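Local coordinates for protein inositol 2-dehydrogenase/D-chiro-inositol 3-dehydrogenase (Lactobacillus casei, PDB 4MIY) that oxidises myo-inositol and D-chiro-inositol to their keto forms, passing the hydride to NAD, at residues A[17-28]-A[282-290]. Residues are numbered along the deposited sequence; the frame is centred on the assembly and turned at random.
Sequences HIDRLTNVLTGA and YNTEVQEFI. With NAD (nicotinamide-adenine-dinucleotide), chain E; SO4 (sulfate ion), chain I.
The Arg20 guanidinium lies with one face on Tyr282, whose CB sits 3.5 Å from NH1, while in its plane, at the edge, NE donates to His17 ND1 (3.1 Å). The Tyr282 ring is tilted 29° from the guanidinium, and the nicotinamide amide of NAD meets its edge, Tyr282 OH standing 2.7 Å from NAD N7N. A water accepts from Arg20 NH1 and donates to Asn283 OD1, so the arginine suits a place needing both a flat face and several N-H groups; an alanine here would probably leave that water and His17 ND1 without their donor and uncover Tyr282 CB. His17 NE2 bonds Glu96, fixing the imidazole at both nitrogens. Helix 12-24 follows the first strand of the NAD-binding Rossmann fold, helix 279-294 belongs to the C-terminal domain, and residues 17-24 cross residues 282-290 at -70°. Branched Val286 points from helix 279-294 toward residues 17-28: CG1, anti to the backbone N, meets Leu25 CD1 at 3.5 Å and Leu21 CD2, while CG2 approaches His17. Gln287, bent at chi2, turns its amide to the backbone of Thr26, just past the end of helix 12-24: OE1 receives Thr26 N in the carbonyl plane (3.0 Å), and NE2 gives a nearly straight bond (176°) to Thr26 O.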
ATOM      1  N   HIS A  17      12.707 -31.227  -8.511  1.00 18.79           N
ATOM      2  CA  HIS A  17      12.339 -31.355  -9.923  1.00 17.81           C
ATOM      3  C   HIS A  17      11.609 -32.670 -10.211  1.00 18.88           C
ATOM      4  O   HIS A  17      10.698 -32.706 -10.964  1.00 19.74           O
ATOM      5  CB  HIS A  17      13.538 -31.215 -10.820  1.00 17.99           C
ATOM      6  CG  HIS A  17      13.958 -29.808 -11.054  1.00 18.01           C
ATOM      7  ND1 HIS A  17      13.059 -28.791 -11.204  1.00 21.91           N
ATOM      8  CD2 HIS A  17      15.175 -29.258 -11.194  1.00 20.64           C
ATOM      9  CE1 HIS A  17      13.705 -27.669 -11.400  1.00 18.58           C
ATOM     10  NE2 HIS A  17      14.991 -27.925 -11.416  1.00 19.56           N
ATOM     11  N   ILE A  18      12.048 -33.747  -9.584  1.00 19.76           N
ATOM     12  CA  ILE A  18      11.324 -35.001  -9.685  1.00 21.47           C
ATOM     13  C   ILE A  18       9.915 -34.893  -9.170  1.00 19.63           C
ATOM     14  O   ILE A  18       9.003 -35.373  -9.764  1.00 21.08           O
ATOM     15  CB  ILE A  18      12.061 -36.151  -8.952  1.00 21.34           C
ATOM     16  CG1 ILE A  18      13.356 -36.457  -9.668  1.00 19.81           C
ATOM     17  CG2 ILE A  18      11.161 -37.361  -8.766  1.00 23.63           C
ATOM     18  CD1 ILE A  18      14.214 -37.459  -8.949  1.00 22.89           C
ATOM     19  N   ASP A  19       9.768 -34.256  -8.026  1.00 21.08           N
ATOM     20  CA  ASP A  19       8.465 -33.988  -7.482  1.00 22.19           C
ATOM     21  C   ASP A  19       7.591 -33.186  -8.469  1.00 21.79           C
ATOM     22  O   ASP A  19       6.443 -33.464  -8.652  1.00 20.13           O
ATOM     23  CB  ASP A  19       8.611 -33.229  -6.161  1.00 23.10           C
ATOM     24  CG  ASP A  19       7.312 -33.010  -5.489  1.00 28.32           C
ATOM     25  OD1 ASP A  19       6.637 -33.985  -5.246  1.00 29.33           O
ATOM     26  OD2 ASP A  19       6.961 -31.865  -5.235  1.00 31.10           O
ATOM     27  N   ARG A  20       8.196 -32.189  -9.079  1.00 20.90           N
ATOM     28  CA  ARG A  20       7.528 -31.392 -10.087  1.00 19.02           C
ATOM     29  C   ARG A  20       7.036 -32.249 -11.239  1.00 21.56           C
ATOM     30  O   ARG A  20       5.902 -32.187 -11.602  1.00 19.15           O
ATOM     31  CB  ARG A  20       8.436 -30.253 -10.589  1.00 19.00           C
ATOM     32  CG  ARG A  20       8.320 -28.988  -9.745  1.00 22.72           C
ATOM     33  CD  ARG A  20       9.115 -27.815 -10.213  1.00 21.44           C
ATOM     34  NE  ARG A  20      10.494 -27.857  -9.800  1.00 20.08           N
ATOM     35  CZ  ARG A  20      10.955 -27.420  -8.642  1.00 21.61           C
ATOM     36  NH1 ARG A  20      10.170 -26.887  -7.744  1.00 23.74           N
ATOM     37  NH2 ARG A  20      12.222 -27.497  -8.404  1.00 23.25           N
ATOM     38  N   LEU A  21       7.914 -33.081 -11.757  1.00 19.37           N
ATOM     39  CA  LEU A  21       7.607 -33.896 -12.909  1.00 19.98           C
ATOM     40  C   LEU A  21       6.626 -34.998 -12.589  1.00 22.39           C
ATOM     41  O   LEU A  21       5.896 -35.413 -13.421  1.00 24.33           O
ATOM     42  CB  LEU A  21       8.863 -34.469 -13.516  1.00 17.39           C
ATOM     43  CG  LEU A  21       9.824 -33.417 -14.024  1.00 18.02           C
ATOM     44  CD1 LEU A  21      11.112 -34.019 -14.222  1.00 21.47           C
ATOM     45  CD2 LEU A  21       9.375 -32.797 -15.301  1.00 19.71           C
ATOM     46  N   THR A  22       6.601 -35.416 -11.342  1.00 23.10           N
ATOM     47  CA  THR A  22       5.802 -36.565 -10.933  1.00 23.47           C
ATOM     48  C   THR A  22       4.460 -36.201 -10.372  1.00 26.16           C
ATOM     49  O   THR A  22       3.469 -36.855 -10.598  1.00 27.83           O
ATOM     50  CB  THR A  22       6.583 -37.352  -9.863  1.00 25.83           C
ATOM     51  OG1 THR A  22       7.841 -37.716 -10.419  1.00 23.54           O
ATOM     52  CG2 THR A  22       5.859 -38.572  -9.442  1.00 25.21           C
ATOM     53  N   ASN A  23       4.456 -35.154  -9.587  1.00 23.35           N
ATOM     54  CA  ASN A  23       3.319 -34.858  -8.812  1.00 27.79           C
ATOM     55  C   ASN A  23       2.623 -33.586  -9.244  1.00 26.34           C
ATOM     56  O   ASN A  23       1.431 -33.501  -9.202  1.00 30.45           O
ATOM     57  CB  ASN A  23       3.723 -34.812  -7.353  1.00 24.37           C
ATOM     58  CG  ASN A  23       4.101 -36.176  -6.820  1.00 28.72           C
ATOM     59  OD1 ASN A  23       3.471 -37.141  -7.140  1.00 29.73           O
ATOM     60  ND2 ASN A  23       5.134 -36.239  -6.039  1.00 30.39           N
ATOM     61  N   VAL A  24       3.377 -32.600  -9.658  1.00 23.83           N
ATOM     62  CA  VAL A  24       2.826 -31.261  -9.829  1.00 21.20           C
ATOM     63  C   VAL A  24       2.394 -30.943 -11.263  1.00 24.08           C
ATOM     64  O   VAL A  24       1.323 -30.461 -11.482  1.00 21.62           O
ATOM     65  CB  VAL A  24       3.831 -30.218  -9.344  1.00 20.71           C
ATOM     66  CG1 VAL A  24       3.292 -28.805  -9.492  1.00 19.75           C
ATOM     67  CG2 VAL A  24       4.235 -30.478  -7.895  1.00 22.16           C
ATOM     68  N   LEU A  25       3.249 -31.257 -12.214  1.00 18.04           N
ATOM     69  CA  LEU A  25       3.091 -30.822 -13.576  1.00 19.17           C
ATOM     70  C   LEU A  25       2.565 -31.930 -14.476  1.00 20.07           C
ATOM     71  O   LEU A  25       2.548 -33.052 -14.093  1.00 22.00           O
ATOM     72  CB  LEU A  25       4.439 -30.369 -14.091  1.00 16.59           C
ATOM     73  CG  LEU A  25       5.179 -29.284 -13.304  1.00 16.29           C
ATOM     74  CD1 LEU A  25       6.488 -29.034 -13.898  1.00 17.57           C
ATOM     75  CD2 LEU A  25       4.368 -28.010 -13.252  1.00 18.15           C
ATOM     76  N   THR A  26       2.180 -31.575 -15.682  1.00 17.01           N
ATOM     77  CA  THR A  26       1.581 -32.526 -16.588  1.00 18.49           C
ATOM     78  C   THR A  26       2.475 -32.865 -17.771  1.00 18.80           C
ATOM     79  O   THR A  26       3.161 -32.049 -18.269  1.00 19.08           O
ATOM     80  CB  THR A  26       0.159 -32.055 -17.066  1.00 17.62           C
ATOM     81  OG1 THR A  26      -0.399 -33.029 -17.953  1.00 19.38           O
ATOM     82  CG2 THR A  26       0.191 -30.720 -17.748  1.00 18.34           C
ATOM     83  N   GLY A  27       2.444 -34.118 -18.170  1.00 18.70           N
ATOM     84  CA  GLY A  27       3.028 -34.530 -19.425  1.00 18.32           C
ATOM     85  C   GLY A  27       4.382 -35.182 -19.381  1.00 20.08           C
ATOM     86  O   GLY A  27       4.957 -35.393 -20.400  1.00 21.34           O
ATOM     87  N   ALA A  28       4.871 -35.512 -18.199  1.00 18.33           N
ATOM     88  CA  ALA A  28       6.184 -36.119 -18.110  1.00 18.22           C
ATOM     89  C   ALA A  28       6.213 -37.306 -17.171  1.00 20.79           C
ATOM     90  O   ALA A  28       5.335 -37.486 -16.372  1.00 21.95           O
ATOM     91  CB  ALA A  28       7.156 -35.109 -17.667  1.00 21.47           C
ATOM     92  N   TYR A 282       9.365 -21.959 -10.741  1.00 13.47           N
ATOM     93  CA  TYR A 282       9.884 -23.276 -11.039  1.00 15.99           C
ATOM     94  C   TYR A 282       8.888 -24.142 -11.773  1.00 16.56           C
ATOM     95  O   TYR A 282       9.223 -24.795 -12.713  1.00 15.44           O
ATOM     96  CB  TYR A 282      10.380 -24.022  -9.787  1.00 15.63           C
ATOM     97  CG  TYR A 282      11.544 -23.404  -9.054  1.00 15.91           C
ATOM     98  CD1 TYR A 282      12.731 -23.157  -9.664  1.00 16.35           C
ATOM     99  CD2 TYR A 282      11.462 -23.161  -7.715  1.00 19.57           C
ATOM    100  CE1 TYR A 282      13.781 -22.613  -8.976  1.00 18.72           C
ATOM    101  CE2 TYR A 282      12.479 -22.619  -7.023  1.00 18.68           C
ATOM    102  CZ  TYR A 282      13.653 -22.347  -7.638  1.00 18.62           C
ATOM    103  OH  TYR A 282      14.668 -21.809  -6.894  1.00 23.12           O
ATOM    104  N   ASN A 283       7.653 -24.128 -11.338  1.00 15.24           N
ATOM    105  CA  ASN A 283       6.627 -24.870 -12.000  1.00 15.66           C
ATOM    106  C   ASN A 283       6.457 -24.408 -13.437  1.00 15.30           C
ATOM    107  O   ASN A 283       6.454 -25.203 -14.313  1.00 17.37           O
ATOM    108  CB  ASN A 283       5.312 -24.743 -11.261  1.00 19.31           C
ATOM    109  CG  ASN A 283       5.260 -25.581 -10.011  1.00 19.36           C
ATOM    110  OD1 ASN A 283       6.050 -26.443  -9.801  1.00 20.28           O
ATOM    111  ND2 ASN A 283       4.315 -25.275  -9.166  1.00 20.87           N
ATOM    112  N   THR A 284       6.375 -23.110 -13.655  1.00 14.62           N
ATOM    113  CA  THR A 284       6.180 -22.576 -14.989  1.00 15.11           C
ATOM    114  C   THR A 284       7.329 -22.879 -15.948  1.00 15.16           C
ATOM    115  O   THR A 284       7.118 -23.243 -17.074  1.00 14.68           O
ATOM    116  CB  THR A 284       5.889 -21.077 -14.934  1.00 14.55           C
ATOM    117  OG1 THR A 284       4.702 -20.868 -14.180  1.00 16.35           O
ATOM    118  CG2 THR A 284       5.687 -20.517 -16.305  1.00 16.13           C
ATOM    119  N   GLU A 285       8.526 -22.754 -15.441  1.00 14.24           N
ATOM    120  CA  GLU A 285       9.728 -23.016 -16.179  1.00 16.83           C
ATOM    121  C   GLU A 285       9.837 -24.452 -16.663  1.00 16.54           C
ATOM    122  O   GLU A 285      10.076 -24.699 -17.799  1.00 16.64           O
ATOM    123  CB  GLU A 285      10.880 -22.648 -15.278  1.00 18.05           C
ATOM    124  CG  GLU A 285      12.147 -23.289 -15.530  1.00 20.91           C
ATOM    125  CD  GLU A 285      13.201 -23.031 -14.445  1.00 16.18           C
ATOM    126  OE1 GLU A 285      14.057 -22.237 -14.722  1.00 18.63           O
ATOM    127  OE2 GLU A 285      13.176 -23.651 -13.397  1.00 16.99           O
ATOM    128  N   VAL A 286       9.607 -25.384 -15.781  1.00 12.83           N
ATOM    129  CA  VAL A 286       9.685 -26.775 -16.107  1.00 15.42           C
ATOM    130  C   VAL A 286       8.519 -27.232 -16.979  1.00 14.79           C
ATOM    131  O   VAL A 286       8.696 -28.016 -17.871  1.00 15.86           O
ATOM    132  CB  VAL A 286       9.805 -27.616 -14.839  1.00 13.64           C
ATOM    133  CG1 VAL A 286       9.786 -29.052 -15.172  1.00 16.22           C
ATOM    134  CG2 VAL A 286      11.051 -27.278 -14.137  1.00 17.02           C
ATOM    135  N   GLN A 287       7.337 -26.688 -16.761  1.00 15.86           N
ATOM    136  CA  GLN A 287       6.231 -27.052 -17.595  1.00 15.15           C
ATOM    137  C   GLN A 287       6.457 -26.601 -19.012  1.00 14.63           C
ATOM    138  O   GLN A 287       6.106 -27.292 -19.929  1.00 15.74           O
ATOM    139  CB  GLN A 287       4.938 -26.460 -17.085  1.00 14.20           C
ATOM    140  CG  GLN A 287       3.712 -26.936 -17.834  1.00 15.25           C
ATOM    141  CD  GLN A 287       3.408 -28.388 -17.604  1.00 16.19           C
ATOM    142  OE1 GLN A 287       2.940 -28.778 -16.574  1.00 15.83           O
ATOM    143  NE2 GLN A 287       3.661 -29.181 -18.603  1.00 17.64           N
ATOM    144  N   GLU A 288       7.045 -25.438 -19.194  1.00 13.66           N
ATOM    145  CA  GLU A 288       7.328 -24.960 -20.530  1.00 15.39           C
ATOM    146  C   GLU A 288       8.363 -25.857 -21.250  1.00 16.75           C
ATOM    147  O   GLU A 288       8.199 -26.182 -22.396  1.00 17.02           O
ATOM    148  CB  GLU A 288       7.828 -23.530 -20.506  1.00 15.51           C
ATOM    149  CG  GLU A 288       7.990 -22.917 -21.872  1.00 18.34           C
ATOM    150  CD  GLU A 288       8.676 -21.593 -21.830  1.00 18.25           C
ATOM    151  OE1 GLU A 288       9.881 -21.569 -21.692  1.00 20.45           O
ATOM    152  OE2 GLU A 288       7.994 -20.595 -21.910  1.00 22.60           O
ATOM    153  N   PHE A 289       9.396 -26.268 -20.549  1.00 14.56           N
ATOM    154  CA  PHE A 289      10.396 -27.148 -21.117  1.00 15.28           C
ATOM    155  C   PHE A 289       9.739 -28.456 -21.575  1.00 15.16           C
ATOM    156  O   PHE A 289       9.913 -28.876 -22.676  1.00 16.10           O
ATOM    157  CB  PHE A 289      11.517 -27.393 -20.104  1.00 16.19           C
ATOM    158  CG  PHE A 289      12.566 -28.369 -20.578  1.00 15.72           C
ATOM    159  CD1 PHE A 289      13.541 -27.988 -21.446  1.00 17.69           C
ATOM    160  CD2 PHE A 289      12.543 -29.659 -20.171  1.00 17.46           C
ATOM    161  CE1 PHE A 289      14.470 -28.900 -21.893  1.00 17.36           C
ATOM    162  CE2 PHE A 289      13.477 -30.539 -20.612  1.00 16.61           C
ATOM    163  CZ  PHE A 289      14.415 -30.158 -21.466  1.00 17.69           C
ATOM    164  N   ILE A 290       8.973 -29.068 -20.707  1.00 14.94           N
ATOM    165  CA  ILE A 290       8.275 -30.280 -21.048  1.00 16.93           C
ATOM    166  C   ILE A 290       7.343 -30.105 -22.260  1.00 16.66           C
ATOM    167  O   ILE A 290       7.341 -30.920 -23.132  1.00 16.38           O
ATOM    168  CB  ILE A 290       7.480 -30.814 -19.850  1.00 19.60           C
ATOM    169  CG1 ILE A 290       8.409 -31.288 -18.725  1.00 18.22           C
ATOM    170  CG2 ILE A 290       6.530 -31.931 -20.266  1.00 19.05           C
ATOM    171  CD1 ILE A 290       9.435 -32.301 -19.140  1.00 20.54           C
TER
HETATM  172  PA  NAD E 401      22.756 -31.094  -3.511  1.00 26.89           P
HETATM  173  O1A NAD E 401      24.132 -31.153  -3.059  1.00 29.83           O
HETATM  174  O2A NAD E 401      21.688 -31.355  -2.665  1.00 20.78           O
HETATM  175  O5B NAD E 401      22.465 -32.208  -4.599  1.00 24.39           O
HETATM  176  C5B NAD E 401      23.281 -32.488  -5.662  1.00 27.61           C
HETATM  177  C4B NAD E 401      23.241 -33.996  -5.946  1.00 26.69           C
HETATM  178  O4B NAD E 401      24.122 -34.213  -7.015  1.00 28.64           O
HETATM  179  C3B NAD E 401      23.849 -34.871  -4.859  1.00 25.75           C
HETATM  180  O3B NAD E 401      23.005 -35.911  -4.580  1.00 34.95           O
HETATM  181  C2B NAD E 401      25.171 -35.334  -5.406  1.00 27.31           C
HETATM  182  O2B NAD E 401      25.554 -36.599  -4.921  1.00 32.44           O
HETATM  183  C1B NAD E 401      24.882 -35.420  -6.856  1.00 28.48           C
HETATM  184  N9A NAD E 401      26.035 -35.332  -7.723  1.00 26.12           N
HETATM  185  C8A NAD E 401      27.093 -34.592  -7.601  1.00 28.14           C
HETATM  186  N7A NAD E 401      27.911 -34.702  -8.639  1.00 32.06           N
HETATM  187  C5A NAD E 401      27.348 -35.555  -9.471  1.00 27.67           C
HETATM  188  C6A NAD E 401      27.657 -36.170 -10.747  1.00 31.21           C
HETATM  189  N6A NAD E 401      28.737 -35.895 -11.435  1.00 30.49           N
HETATM  190  N1A NAD E 401      26.756 -36.979 -11.253  1.00 27.07           N
HETATM  191  C2A NAD E 401      25.668 -37.294 -10.654  1.00 26.21           C
HETATM  192  N3A NAD E 401      25.337 -36.809  -9.477  1.00 28.11           N
HETATM  193  C4A NAD E 401      26.126 -35.948  -8.865  1.00 26.76           C
HETATM  194  O3  NAD E 401      22.684 -29.708  -4.267  1.00 24.15           O
HETATM  195  PN  NAD E 401      21.345 -28.984  -4.871  1.00 24.09           P
HETATM  196  O1N NAD E 401      20.925 -27.947  -3.937  1.00 25.87           O
HETATM  197  O2N NAD E 401      20.319 -29.941  -5.058  1.00 25.13           O
HETATM  198  O5D NAD E 401      21.834 -28.214  -6.092  1.00 21.23           O
HETATM  199  C5D NAD E 401      21.996 -28.901  -7.308  1.00 23.54           C
HETATM  200  C4D NAD E 401      22.084 -27.951  -8.457  1.00 24.68           C
HETATM  201  O4D NAD E 401      20.862 -27.235  -8.497  1.00 33.06           O
HETATM  202  C3D NAD E 401      23.197 -26.974  -8.276  1.00 23.18           C
HETATM  203  O3D NAD E 401      23.723 -26.689  -9.534  1.00 26.94           O
HETATM  204  C2D NAD E 401      22.434 -25.783  -7.703  1.00 24.12           C
HETATM  205  O2D NAD E 401      23.144 -24.651  -8.030  1.00 26.36           O
HETATM  206  C1D NAD E 401      21.137 -25.859  -8.457  1.00 26.41           C
HETATM  207  N1N NAD E 401      20.061 -25.128  -7.787  1.00 26.08           N
HETATM  208  C2N NAD E 401      19.414 -24.163  -8.435  1.00 22.10           C
HETATM  209  C3N NAD E 401      18.421 -23.403  -7.851  1.00 23.23           C
HETATM  210  C7N NAD E 401      17.701 -22.327  -8.631  1.00 23.48           C
HETATM  211  O7N NAD E 401      17.651 -22.339  -9.820  1.00 23.97           O
HETATM  212  N7N NAD E 401      17.120 -21.437  -7.934  1.00 19.93           N
HETATM  213  C4N NAD E 401      18.056 -23.710  -6.552  1.00 22.89           C
HETATM  214  C5N NAD E 401      18.743 -24.724  -5.924  1.00 25.01           C
HETATM  215  C6N NAD E 401      19.747 -25.404  -6.563  1.00 26.06           C
HETATM  216  S   SO4 I 405      -0.408 -36.250 -16.786  0.54 19.71           S
HETATM  217  O1  SO4 I 405       0.705 -36.188 -17.636  0.54 20.89           O
HETATM  218  O2  SO4 I 405      -1.089 -35.004 -16.746  0.54 19.75           O
HETATM  219  O3  SO4 I 405      -1.330 -37.221 -17.182  0.54 25.54           O
HETATM  220  O4  SO4 I 405       0.016 -36.696 -15.531  0.54 25.20           O
HETATM  221  O   HOH W   1       7.564 -25.647  -7.920  1.00 24.06           O